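PDB 5HZ0: probable LRR receptor-like serine/threonine-protein kinase At4g26540 from Arabidopsis thaliana, which acts as a receptor for RGF peptide hormones, which maintain the root stem cell niche by regulating PLETHORA transcription factors. Local coordinates for residues C205-N210 with L229-S234; I198-G203 with P223-G228; V570-H575 with S593-Y598. The protein carries 5 engineered substitutions. All coordinates share one frame; numbering follows the deposited sequence.

Contact 1 (C205-N210 with L229-S234); sequences CTELQN and LKKLQS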
loop_
_atom_site.group_PDB
_atom_site.type_symbol
_atom_site.label_atom_id
_atom_site.label_comp_id
_atom_site.label_asym_id
_atom_site.label_seq_id
_atom_site.Cartn_x
_atom_site.Cartn_y
_atom_site.Cartn_z
ATOM N N CYS A 205 -29.355 -15.818 -7.873
ATOM C CA CYS A 205 -28.344 -16.822 -8.153
ATOM C C CYS A 205 -28.088 -17.509 -6.845
ATOM O O CYS A 205 -27.273 -17.036 -6.050
ATOM C CB CYS A 205 -27.055 -16.117 -8.601
ATOM S SG CYS A 205 -27.213 -15.047 -10.113
ATOM N N THR A 206 -28.674 -18.694 -6.665
ATOM C CA THR A 206 -28.845 -19.226 -5.317
ATOM C C THR A 206 -27.559 -19.835 -4.774
ATOM O O THR A 206 -27.304 -19.812 -3.574
ATOM C CB THR A 206 -30.039 -20.215 -5.217
ATOM O OG1 THR A 206 -29.632 -21.541 -5.591
ATOM C CG2 THR A 206 -31.180 -19.765 -6.099
ATOM N N GLU A 207 -26.752 -20.348 -5.688
ATOM C CA GLU A 207 -25.462 -20.961 -5.398
ATOM C C GLU A 207 -24.277 -19.997 -5.338
ATOM O O GLU A 207 -23.143 -20.433 -5.146
ATOM C CB GLU A 207 -25.181 -22.021 -6.449
ATOM C CG GLU A 207 -26.221 -23.098 -6.455
ATOM C CD GLU A 207 -26.185 -23.921 -5.164
ATOM O OE1 GLU A 207 -25.230 -24.717 -4.982
ATOM O OE2 GLU A 207 -27.103 -23.769 -4.323
ATOM N N LEU A 208 -24.510 -18.698 -5.547
ATOM C CA LEU A 208 -23.398 -17.755 -5.534
ATOM C C LEU A 208 -22.622 -17.768 -4.220
ATOM O O LEU A 208 -23.188 -17.641 -3.141
ATOM C CB LEU A 208 -23.849 -16.338 -5.859
ATOM C CG LEU A 208 -22.706 -15.390 -6.217
ATOM C CD1 LEU A 208 -21.994 -15.928 -7.455
ATOM C CD2 LEU A 208 -23.261 -14.009 -6.450
ATOM N N GLN A 209 -21.313 -17.906 -4.352
ATOM C CA GLN A 209 -20.380 -18.044 -3.246
ATOM C C GLN A 209 -19.467 -16.839 -3.196
ATOM O O GLN A 209 -19.248 -16.275 -2.117
ATOM C CB GLN A 209 -19.585 -19.365 -3.324
ATOM C CG GLN A 209 -20.484 -20.598 -3.215
ATOM C CD GLN A 209 -19.740 -21.917 -2.964
ATOM O OE1 GLN A 209 -18.511 -21.954 -2.859
ATOM N NE2 GLN A 209 -20.500 -23.007 -2.876
ATOM N N ASN A 210 -18.842 -16.541 -4.341
ATOM C CA ASN A 210 -17.849 -15.471 -4.453
ATOM C C ASN A 210 -18.190 -14.399 -5.502
ATOM O O ASN A 210 -18.238 -14.673 -6.702
ATOM C CB ASN A 210 -16.459 -16.059 -4.762
ATOM C CG ASN A 210 -16.124 -17.263 -3.902
ATOM O OD1 ASN A 210 -15.952 -17.143 -2.694
ATOM N ND2 ASN A 210 -16.043 -18.433 -4.527
ATOM N N LEU A 229 -28.716 -14.595 -0.522
ATOM C CA LEU A 229 -27.819 -15.620 -1.040
ATOM C C LEU A 229 -27.201 -16.375 0.158
ATOM O O LEU A 229 -26.260 -15.891 0.807
ATOM C CB LEU A 229 -26.721 -14.958 -1.886
ATOM C CG LEU A 229 -27.146 -14.145 -3.124
ATOM C CD1 LEU A 229 -25.951 -13.665 -3.939
ATOM C CD2 LEU A 229 -28.086 -14.915 -4.010
ATOM N N LYS A 230 -27.675 -17.595 0.394
ATOM C CA LYS A 230 -27.343 -18.319 1.631
ATOM C C LYS A 230 -25.977 -18.992 1.615
ATOM O O LYS A 230 -25.440 -19.299 2.674
ATOM C CB LYS A 230 -28.420 -19.347 2.008
ATOM C CG LYS A 230 -29.836 -18.788 2.140
ATOM C CD LYS A 230 -29.920 -17.519 3.021
ATOM C CE LYS A 230 -31.367 -16.985 3.068
ATOM N NZ LYS A 230 -31.503 -15.561 3.495
ATOM N N LYS A 231 -25.415 -19.211 0.425
ATOM C CA LYS A 231 -24.095 -19.823 0.301
ATOM C C LYS A 231 -22.958 -18.813 0.143
ATOM O O LYS A 231 -21.799 -19.214 0.025
ATOM C CB LYS A 231 -24.040 -20.814 -0.871
ATOM C CG LYS A 231 -25.201 -21.785 -0.985
ATOM C CD LYS A 231 -25.217 -22.784 0.133
ATOM C CE LYS A 231 -26.204 -23.905 -0.172
ATOM N NZ LYS A 231 -25.871 -24.595 -1.457
ATOM N N LEU A 232 -23.284 -17.518 0.131
ATOM C CA LEU A 232 -22.288 -16.452 -0.080
ATOM C C LEU A 232 -21.105 -16.503 0.897
ATOM O O LEU A 232 -21.288 -16.569 2.109
ATOM C CB LEU A 232 -22.963 -15.081 0.018
ATOM C CG LEU A 232 -22.162 -13.849 -0.424
ATOM C CD1 LEU A 232 -21.801 -13.990 -1.888
ATOM C CD2 LEU A 232 -22.945 -12.555 -0.177
ATOM N N GLN A 233 -19.893 -16.453 0.368
ATOM C CA GLN A 233 -18.696 -16.555 1.202
ATOM C C GLN A 233 -17.851 -15.285 1.126
ATOM O O GLN A 233 -17.485 -14.703 2.148
ATOM C CB GLN A 233 -17.866 -17.811 0.878
ATOM C CG GLN A 233 -18.716 -19.078 0.788
ATOM C CD GLN A 233 -17.901 -20.366 0.728
ATOM O OE1 GLN A 233 -16.677 -20.350 0.811
ATOM N NE2 GLN A 233 -18.590 -21.490 0.571
ATOM N N SER A 234 -17.451 -14.912 -0.077
ATOM C CA SER A 234 -16.613 -13.732 -0.213
ATOM C C SER A 234 -17.247 -12.691 -1.130
ATOM O O SER A 234 -17.719 -12.986 -2.232
ATOM C CB SER A 234 -15.213 -14.110 -0.686
ATOM O OG SER A 234 -15.272 -14.787 -1.925
#

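Contact 2 (I198-G203 with P223-G228); sequences IPDEIG and PTTIGG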
loop_
_atom_site.group_PDB
_atom_site.type_symbol
_atom_site.label_atom_id
_atom_site.label_comp_id
_atom_site.label_asym_id
_atom_site.label_seq_id
_atom_site.Cartn_x
_atom_site.Cartn_y
_atom_site.Cartn_z
ATOM N N ILE A 198 -25.121 -2.833 -9.727
ATOM C CA ILE A 198 -25.243 -4.276 -9.636
ATOM C C ILE A 198 -26.738 -4.531 -9.743
ATOM O O ILE A 198 -27.520 -3.895 -9.044
ATOM C CB ILE A 198 -24.711 -4.804 -8.279
ATOM C CG1 ILE A 198 -23.194 -4.599 -8.173
ATOM C CG2 ILE A 198 -25.076 -6.284 -8.089
ATOM C CD1 ILE A 198 -22.718 -4.254 -6.798
ATOM N N PRO A 199 -27.155 -5.429 -10.648
ATOM C CA PRO A 199 -28.600 -5.657 -10.775
ATOM C C PRO A 199 -29.146 -6.475 -9.604
ATOM O O PRO A 199 -28.503 -7.426 -9.154
ATOM C CB PRO A 199 -28.718 -6.451 -12.078
ATOM C CG PRO A 199 -27.384 -7.117 -12.237
ATOM C CD PRO A 199 -26.356 -6.250 -11.577
ATOM N N ASP A 200 -30.333 -6.111 -9.133
ATOM C CA ASP A 200 -31.005 -6.834 -8.065
ATOM C C ASP A 200 -31.211 -8.309 -8.382
ATOM O O ASP A 200 -31.160 -9.161 -7.480
ATOM C CB ASP A 200 -32.332 -6.167 -7.721
ATOM C CG ASP A 200 -32.139 -4.845 -7.026
ATOM O OD1 ASP A 200 -31.955 -3.834 -7.727
ATOM O OD2 ASP A 200 -32.143 -4.821 -5.777
ATOM N N GLU A 201 -31.397 -8.612 -9.662
ATOM C CA GLU A 201 -31.586 -9.995 -10.099
ATOM C C GLU A 201 -30.460 -10.928 -9.667
ATOM O O GLU A 201 -30.633 -12.133 -9.698
ATOM C CB GLU A 201 -31.760 -10.075 -11.618
ATOM C CG GLU A 201 -33.045 -9.433 -12.132
ATOM C CD GLU A 201 -32.996 -7.916 -12.138
ATOM O OE1 GLU A 201 -31.887 -7.338 -12.024
ATOM O OE2 GLU A 201 -34.079 -7.304 -12.252
ATOM N N ILE A 202 -29.310 -10.386 -9.271
ATOM C CA ILE A 202 -28.203 -11.226 -8.818
ATOM C C ILE A 202 -28.570 -12.005 -7.552
ATOM O O ILE A 202 -27.931 -13.011 -7.216
ATOM C CB ILE A 202 -26.894 -10.430 -8.579
ATOM C CG1 ILE A 202 -25.686 -11.310 -8.922
ATOM C CG2 ILE A 202 -26.799 -9.949 -7.136
ATOM C CD1 ILE A 202 -24.361 -10.723 -8.576
ATOM N N GLY A 203 -29.605 -11.538 -6.863
ATOM C CA GLY A 203 -30.121 -12.228 -5.704
ATOM C C GLY A 203 -30.823 -13.536 -6.045
ATOM O O GLY A 203 -31.174 -14.296 -5.143
ATOM N N PRO A 223 -27.335 -4.086 -3.748
ATOM C CA PRO A 223 -28.710 -4.585 -3.683
ATOM C C PRO A 223 -28.991 -5.398 -2.425
ATOM O O PRO A 223 -28.216 -6.254 -2.019
ATOM C CB PRO A 223 -28.851 -5.437 -4.951
ATOM C CG PRO A 223 -27.458 -5.611 -5.472
ATOM C CD PRO A 223 -26.688 -4.404 -5.029
ATOM N N THR A 224 -30.110 -5.082 -1.797
ATOM C CA THR A 224 -30.575 -5.773 -0.617
ATOM C C THR A 224 -30.715 -7.291 -0.848
ATOM O O THR A 224 -30.465 -8.091 0.057
ATOM C CB THR A 224 -31.918 -5.171 -0.184
ATOM O OG1 THR A 224 -31.709 -3.809 0.206
ATOM C CG2 THR A 224 -32.468 -5.910 1.002
ATOM N N THR A 225 -31.079 -7.668 -2.070
ATOM C CA THR A 225 -31.266 -9.051 -2.457
ATOM C C THR A 225 -30.039 -9.922 -2.222
ATOM O O THR A 225 -30.151 -11.143 -2.119
ATOM C CB THR A 225 -31.601 -9.160 -3.922
ATOM O OG1 THR A 225 -30.559 -8.533 -4.684
ATOM C CG2 THR A 225 -32.918 -8.470 -4.201
ATOM N N ILE A 226 -28.872 -9.294 -2.145
ATOM C CA ILE A 226 -27.643 -10.020 -1.870
ATOM C C ILE A 226 -27.694 -10.757 -0.513
ATOM O O ILE A 226 -27.005 -11.750 -0.314
ATOM C CB ILE A 226 -26.401 -9.104 -2.051
ATOM C CG1 ILE A 226 -26.124 -8.945 -3.540
ATOM C CG2 ILE A 226 -25.164 -9.674 -1.376
ATOM C CD1 ILE A 226 -24.661 -8.942 -3.887
ATOM N N GLY A 227 -28.567 -10.320 0.385
ATOM C CA GLY A 227 -28.705 -10.984 1.674
ATOM C C GLY A 227 -29.489 -12.292 1.614
ATOM O O GLY A 227 -29.575 -13.028 2.595
ATOM N N GLY A 228 -30.077 -12.586 0.462
ATOM C CA GLY A 228 -30.848 -13.804 0.312
ATOM C C GLY A 228 -30.007 -14.874 -0.341
ATOM O O GLY A 228 -30.510 -15.950 -0.667
#

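Contact 3 (V570-H575 with S593-Y598); sequences VLDVSH and SLNISY. With NAG (2-acetamido-2-deoxy-beta-D-glucopyranose), chain E; NAG (2-acetamido-2-deoxy-beta-D-glucopyranose), chain D.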
loop_
_atom_site.group_PDB
_atom_site.type_symbol
_atom_site.label_atom_id
_atom_site.label_comp_id
_atom_site.label_asym_id
_atom_site.label_seq_id
_atom_site.Cartn_x
_atom_site.Cartn_y
_atom_site.Cartn_z
ATOM N N VAL A 570 20.723 23.338 -0.975
ATOM C CA VAL A 570 20.196 24.428 -0.163
ATOM C C VAL A 570 21.161 24.799 0.957
ATOM O O VAL A 570 21.605 23.929 1.722
ATOM C CB VAL A 570 18.827 24.062 0.447
ATOM C CG1 VAL A 570 18.347 25.165 1.393
ATOM C CG2 VAL A 570 17.803 23.799 -0.653
ATOM N N LEU A 571 21.494 26.083 1.055
ATOM C CA LEU A 571 22.393 26.530 2.111
ATOM C C LEU A 571 21.884 27.816 2.757
ATOM O O LEU A 571 21.649 28.814 2.076
ATOM C CB LEU A 571 23.820 26.701 1.573
ATOM C CG LEU A 571 24.835 27.373 2.508
ATOM C CD1 LEU A 571 25.226 26.492 3.685
ATOM C CD2 LEU A 571 26.068 27.796 1.748
ATOM N N ASP A 572 21.695 27.771 4.070
ATOM C CA ASP A 572 21.243 28.905 4.857
ATOM C C ASP A 572 22.196 29.120 6.047
ATOM O O ASP A 572 22.216 28.330 7.009
ATOM C CB ASP A 572 19.838 28.598 5.373
ATOM C CG ASP A 572 19.127 29.815 5.936
ATOM O OD1 ASP A 572 19.800 30.808 6.262
ATOM O OD2 ASP A 572 17.882 29.773 6.058
ATOM N N VAL A 573 22.992 30.181 5.945
ATOM C CA VAL A 573 23.881 30.690 6.985
ATOM C C VAL A 573 23.366 31.970 7.660
ATOM O O VAL A 573 24.050 32.576 8.483
ATOM C CB VAL A 573 25.328 30.894 6.447
ATOM C CG1 VAL A 573 25.961 29.552 6.111
ATOM C CG2 VAL A 573 25.332 31.807 5.213
ATOM N N SER A 574 22.167 32.387 7.288
ATOM C CA SER A 574 21.645 33.707 7.635
ATOM C C SER A 574 21.521 33.951 9.136
ATOM O O SER A 574 21.544 33.006 9.930
ATOM C CB SER A 574 20.271 33.881 7.017
ATOM O OG SER A 574 19.325 33.118 7.747
ATOM N N HIS A 575 21.429 35.227 9.519
ATOM C CA HIS A 575 21.358 35.631 10.922
ATOM C C HIS A 575 22.534 35.112 11.754
ATOM O O HIS A 575 22.355 34.496 12.811
ATOM C CB HIS A 575 20.030 35.219 11.560
ATOM C CG HIS A 575 18.850 35.968 11.033
ATOM N ND1 HIS A 575 18.044 35.475 10.030
ATOM C CD2 HIS A 575 18.338 37.176 11.371
ATOM C CE1 HIS A 575 17.082 36.345 9.770
ATOM N NE2 HIS A 575 17.244 37.389 10.563
ATOM N N SER A 593 19.153 27.189 -3.626
ATOM C CA SER A 593 18.777 28.230 -2.689
ATOM C C SER A 593 19.948 28.614 -1.780
ATOM O O SER A 593 20.616 27.754 -1.195
ATOM C CB SER A 593 17.580 27.771 -1.856
ATOM O OG SER A 593 17.178 28.783 -0.957
ATOM N N LEU A 594 20.181 29.915 -1.663
ATOM C CA LEU A 594 21.259 30.457 -0.846
ATOM C C LEU A 594 20.703 31.580 0.003
ATOM O O LEU A 594 20.151 32.520 -0.541
ATOM C CB LEU A 594 22.379 31.009 -1.733
ATOM C CG LEU A 594 23.520 31.687 -0.964
ATOM C CD1 LEU A 594 24.088 30.742 0.085
ATOM C CD2 LEU A 594 24.637 32.192 -1.896
ATOM N N ASN A 595 20.809 31.477 1.325
ATOM C CA ASN A 595 20.407 32.580 2.182
ATOM C C ASN A 595 21.606 33.047 3.025
ATOM O O ASN A 595 22.042 32.344 3.955
ATOM C CB ASN A 595 19.218 32.157 3.048
ATOM C CG ASN A 595 18.542 33.324 3.744
ATOM O OD1 ASN A 595 19.147 34.383 3.901
ATOM N ND2 ASN A 595 17.280 33.137 4.193
ATOM N N ILE A 596 22.159 34.205 2.636
ATOM C CA ILE A 596 23.270 34.886 3.323
ATOM C C ILE A 596 22.918 36.142 4.148
ATOM O O ILE A 596 23.809 36.839 4.632
ATOM C CB ILE A 596 24.479 35.160 2.388
ATOM C CG1 ILE A 596 24.037 35.826 1.069
ATOM C CG2 ILE A 596 25.231 33.871 2.090
ATOM C CD1 ILE A 596 23.477 37.205 1.203
ATOM N N SER A 597 21.635 36.455 4.241
ATOM C CA SER A 597 21.164 37.702 4.833
ATOM C C SER A 597 21.452 37.843 6.322
ATOM O O SER A 597 21.740 36.873 7.006
ATOM C CB SER A 597 19.665 37.863 4.588
ATOM O OG SER A 597 18.916 37.033 5.456
ATOM N N TYR A 598 21.389 39.073 6.808
ATOM C CA TYR A 598 21.708 39.400 8.198
ATOM C C TYR A 598 23.034 38.812 8.663
ATOM O O TYR A 598 23.104 38.101 9.650
ATOM C CB TYR A 598 20.552 39.066 9.138
ATOM C CG TYR A 598 19.291 39.809 8.774
ATOM C CD1 TYR A 598 19.018 41.074 9.303
ATOM C CD2 TYR A 598 18.384 39.264 7.863
ATOM C CE1 TYR A 598 17.858 41.766 8.946
ATOM C CE2 TYR A 598 17.236 39.938 7.506
ATOM C CZ TYR A 598 16.976 41.185 8.053
ATOM O OH TYR A 598 15.827 41.847 7.689
HETATM C C1 NAG E . 16.650 31.865 3.917
HETATM C C2 NAG E . 15.509 31.780 4.939
HETATM C C3 NAG E . 14.543 30.618 4.678
HETATM C C4 NAG E . 14.149 30.521 3.208
HETATM C C5 NAG E . 15.403 30.602 2.336
HETATM C C6 NAG E . 15.086 30.634 0.849
HETATM C C7 NAG E . 15.528 32.328 7.310
HETATM C C8 NAG E . 16.255 32.206 8.620
HETATM N N2 NAG E . 16.059 31.680 6.280
HETATM O O3 NAG E . 13.365 30.857 5.396
HETATM O O4 NAG E . 13.369 29.356 2.990
HETATM O O5 NAG E . 16.105 31.797 2.624
HETATM O O6 NAG E . 14.420 31.844 0.542
HETATM O O7 NAG E . 14.483 32.971 7.213
HETATM C C1 NAG D . 16.862 27.373 8.635
HETATM C C2 NAG D . 15.591 27.322 7.790
HETATM C C3 NAG D . 14.611 28.437 8.181
HETATM C C4 NAG D . 14.333 28.383 9.690
HETATM C C5 NAG D . 15.687 28.549 10.378
HETATM C C6 NAG D . 15.625 28.584 11.903
HETATM C C7 NAG D . 15.502 26.743 5.370
HETATM C C8 NAG D . 16.152 26.998 4.034
HETATM N N2 NAG D . 16.020 27.405 6.407
HETATM O O3 NAG D . 13.433 28.302 7.424
HETATM O O4 NAG D . 13.330 29.296 10.164
HETATM O O5 NAG D . 16.533 27.487 10.008
HETATM O O6 NAG D . 15.020 27.410 12.409
HETATM O O7 NAG D . 14.542 25.977 5.449
#

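Contact 1 (C205-N210 with L229-S234)
Gln-209 and Gln-233 lie side by side with their amides headed the same way, one repeat length apart. In each, CG stands anti to the carbonyl carbon and the chain runs straight on beyond it, which leaves the two amide planes 13° apart. The amides themselves do not bond: Gln-209 OE1 and Gln-233 NE2 sit 3.5 Å apart at a poor angle, and NE2 turns to a weak bond with Glu-255 OE1 of the next coil. The two residues are joined through their backbones instead. Gln-209 O takes two N-H groups, Gln-233 N at 2.6 Å, in the carbonyl plane on a lone pair, and Ser-234 N at 3.0 Å, somewhat out of that plane.

Here two successive coils of the extracellular leucine-rich repeat solenoid come together just as they enter its parallel strands. A type I turn, Cys-205 to Leu-208 in one coil and Leu-229 to Leu-232 in the other, leads up to each strand, and the leucines of both coils point into the core. Leu-229 puts CD1 3.7 Å from CD2 of Leu-208, the two side chains crossing at a slant, while its other branch, CD2, lies against the carbonyl oxygen of Cys-205. Leu-232 brings CD1 3.4 Å from Gln-209 O.

On the outer side Lys-231 bends at chi2 (-68°) and again at chi4 (58°), so that NZ draws alongside the bent Glu-207 and forms a salt bridge, 3.2 Å to OE2, from the syn side but well out of the carboxylate plane. At the strand end of the contact Ser-234 OG donates to Asn-210 OD1, 2.6 Å away. That hydroxyl also bonds Tyr-212 OH, a residue of one of the small-peptide recognition motifs, while Asn-210 ND2 reaches back to Thr-186 OG1.

Contact 2 (I198-G203 with P223-G228)
Pro-223 gives up the most surface here, its ring set between two side chains of the preceding coil. CG of the ring meets the CG2 branch of Ile-198 at 3.6 Å, with the two side chains crossing at about a right angle, and CB lies 3.4 Å from Asp-200 OD2. The carboxylate therefore touches the proline through one oxygen, against a carbon and not a polar group. Ile-198 can offer CG2 because that branch runs anti to its own backbone N.

Thr-225 supplies the polar link. Its hydroxyl sits between the backbone N and the carbonyl carbon (chi1 57°), and from there OG1 donates to Asp-200 O at 2.9 Å, in the carbonyl plane on a lone pair. The same oxygen already accepts Gly-203 N within its own 3-10 turn, so it carries two donors. The threonine's methyl, CG2, lies near the carboxylate of Asp-200. Further along, Gly-203 brings its bare CA to 3.7 Å from Thr-225 O.

Segment 198-203 opens with the Ile-Pro of the plant-type repeat and 223-228 with the matching proline; both wind into short 3-10 turns that form the side of the solenoid away from the strands. Beneath them Ile-202 CG2 touches Ile-226 CG1 at 3.8 Å, and both isoleucines rest on Leu-211. Between these two segments a single hydrogen bond, from Thr-225 OG1, crosses over; the rest is van der Waals contact, most of it between carbon atoms, which implies that the fit here rests largely on close packing round Pro-223, with little directional bonding.

Contact 3 (V570-H575 with S593-Y598)
Asp-572 OD2 is gripped by two sugars: N2 of the N-acetylglucosamine of chain E donates to it at 2.6 Å, and N2 of that of chain D at 3.0 Å. The other oxygen, OD1, accepts both the hydroxyl and the backbone N of Ser-574, the latter closing an Asx turn. Four donors on one carboxylate would be consistent with its carrying a negative charge. Asp-572 and Asn-595 both hold CG opposite the backbone N (chi1 -167°), which lays carboxylate and amide alongside each other, planes 15° apart. Asn-595 ND2 is bonded covalently to C1 of the chain E sugar, while OD1 makes the equivalent Asx turn with Ser-597, the hydroxyl residue of the Asn-Ile-Ser sequon.

These are parallel strands 570-572 and 593-595 of the leucine-rich repeat solenoid, the latter closing the ladder. Leu-571 N bonds Ser-593 O and Leu-571 O accepts Asn-595 N, both at 2.9 Å. On the core face Leu-571 CD2 and Leu-594 CD1 meet at 3.9 Å; just past the strands Val-573 CG2 touches Ile-596 CG2. Asn-599 ND2 reaches back to Val-573 O, a rung of the asparagine ladder of these repeats.

Further on, His-575 and Tyr-598 both have positive phi, and their rings run nearly parallel, 7° apart but slid so that they barely overlap. Tyr-598 CB sits over one face of the imidazole, 4.0 Å from its centroid.

In the fold
Contacts 1 and 2 join the same two coils at different points: 198-203 with 223-228 on the 3-10 side, then 205-210 with 229-234 where the chain turns into the strands. Their centres are 11 Å apart and they touch, Leu-229 CD2 lying 3.3 Å from Gly-203 O. Both are partly buried; contact 2 leans on apolar fit, contact 1 adds backbone bonds and an outer salt bridge. Contact 3 is the more buried and lies on the opposite side of the chain's centre, about 67 Å from contact 1 between centres. There a full strand ladder carries the pairing, and two attached sugars lie over the face that carries Asp-572 and Asn-595.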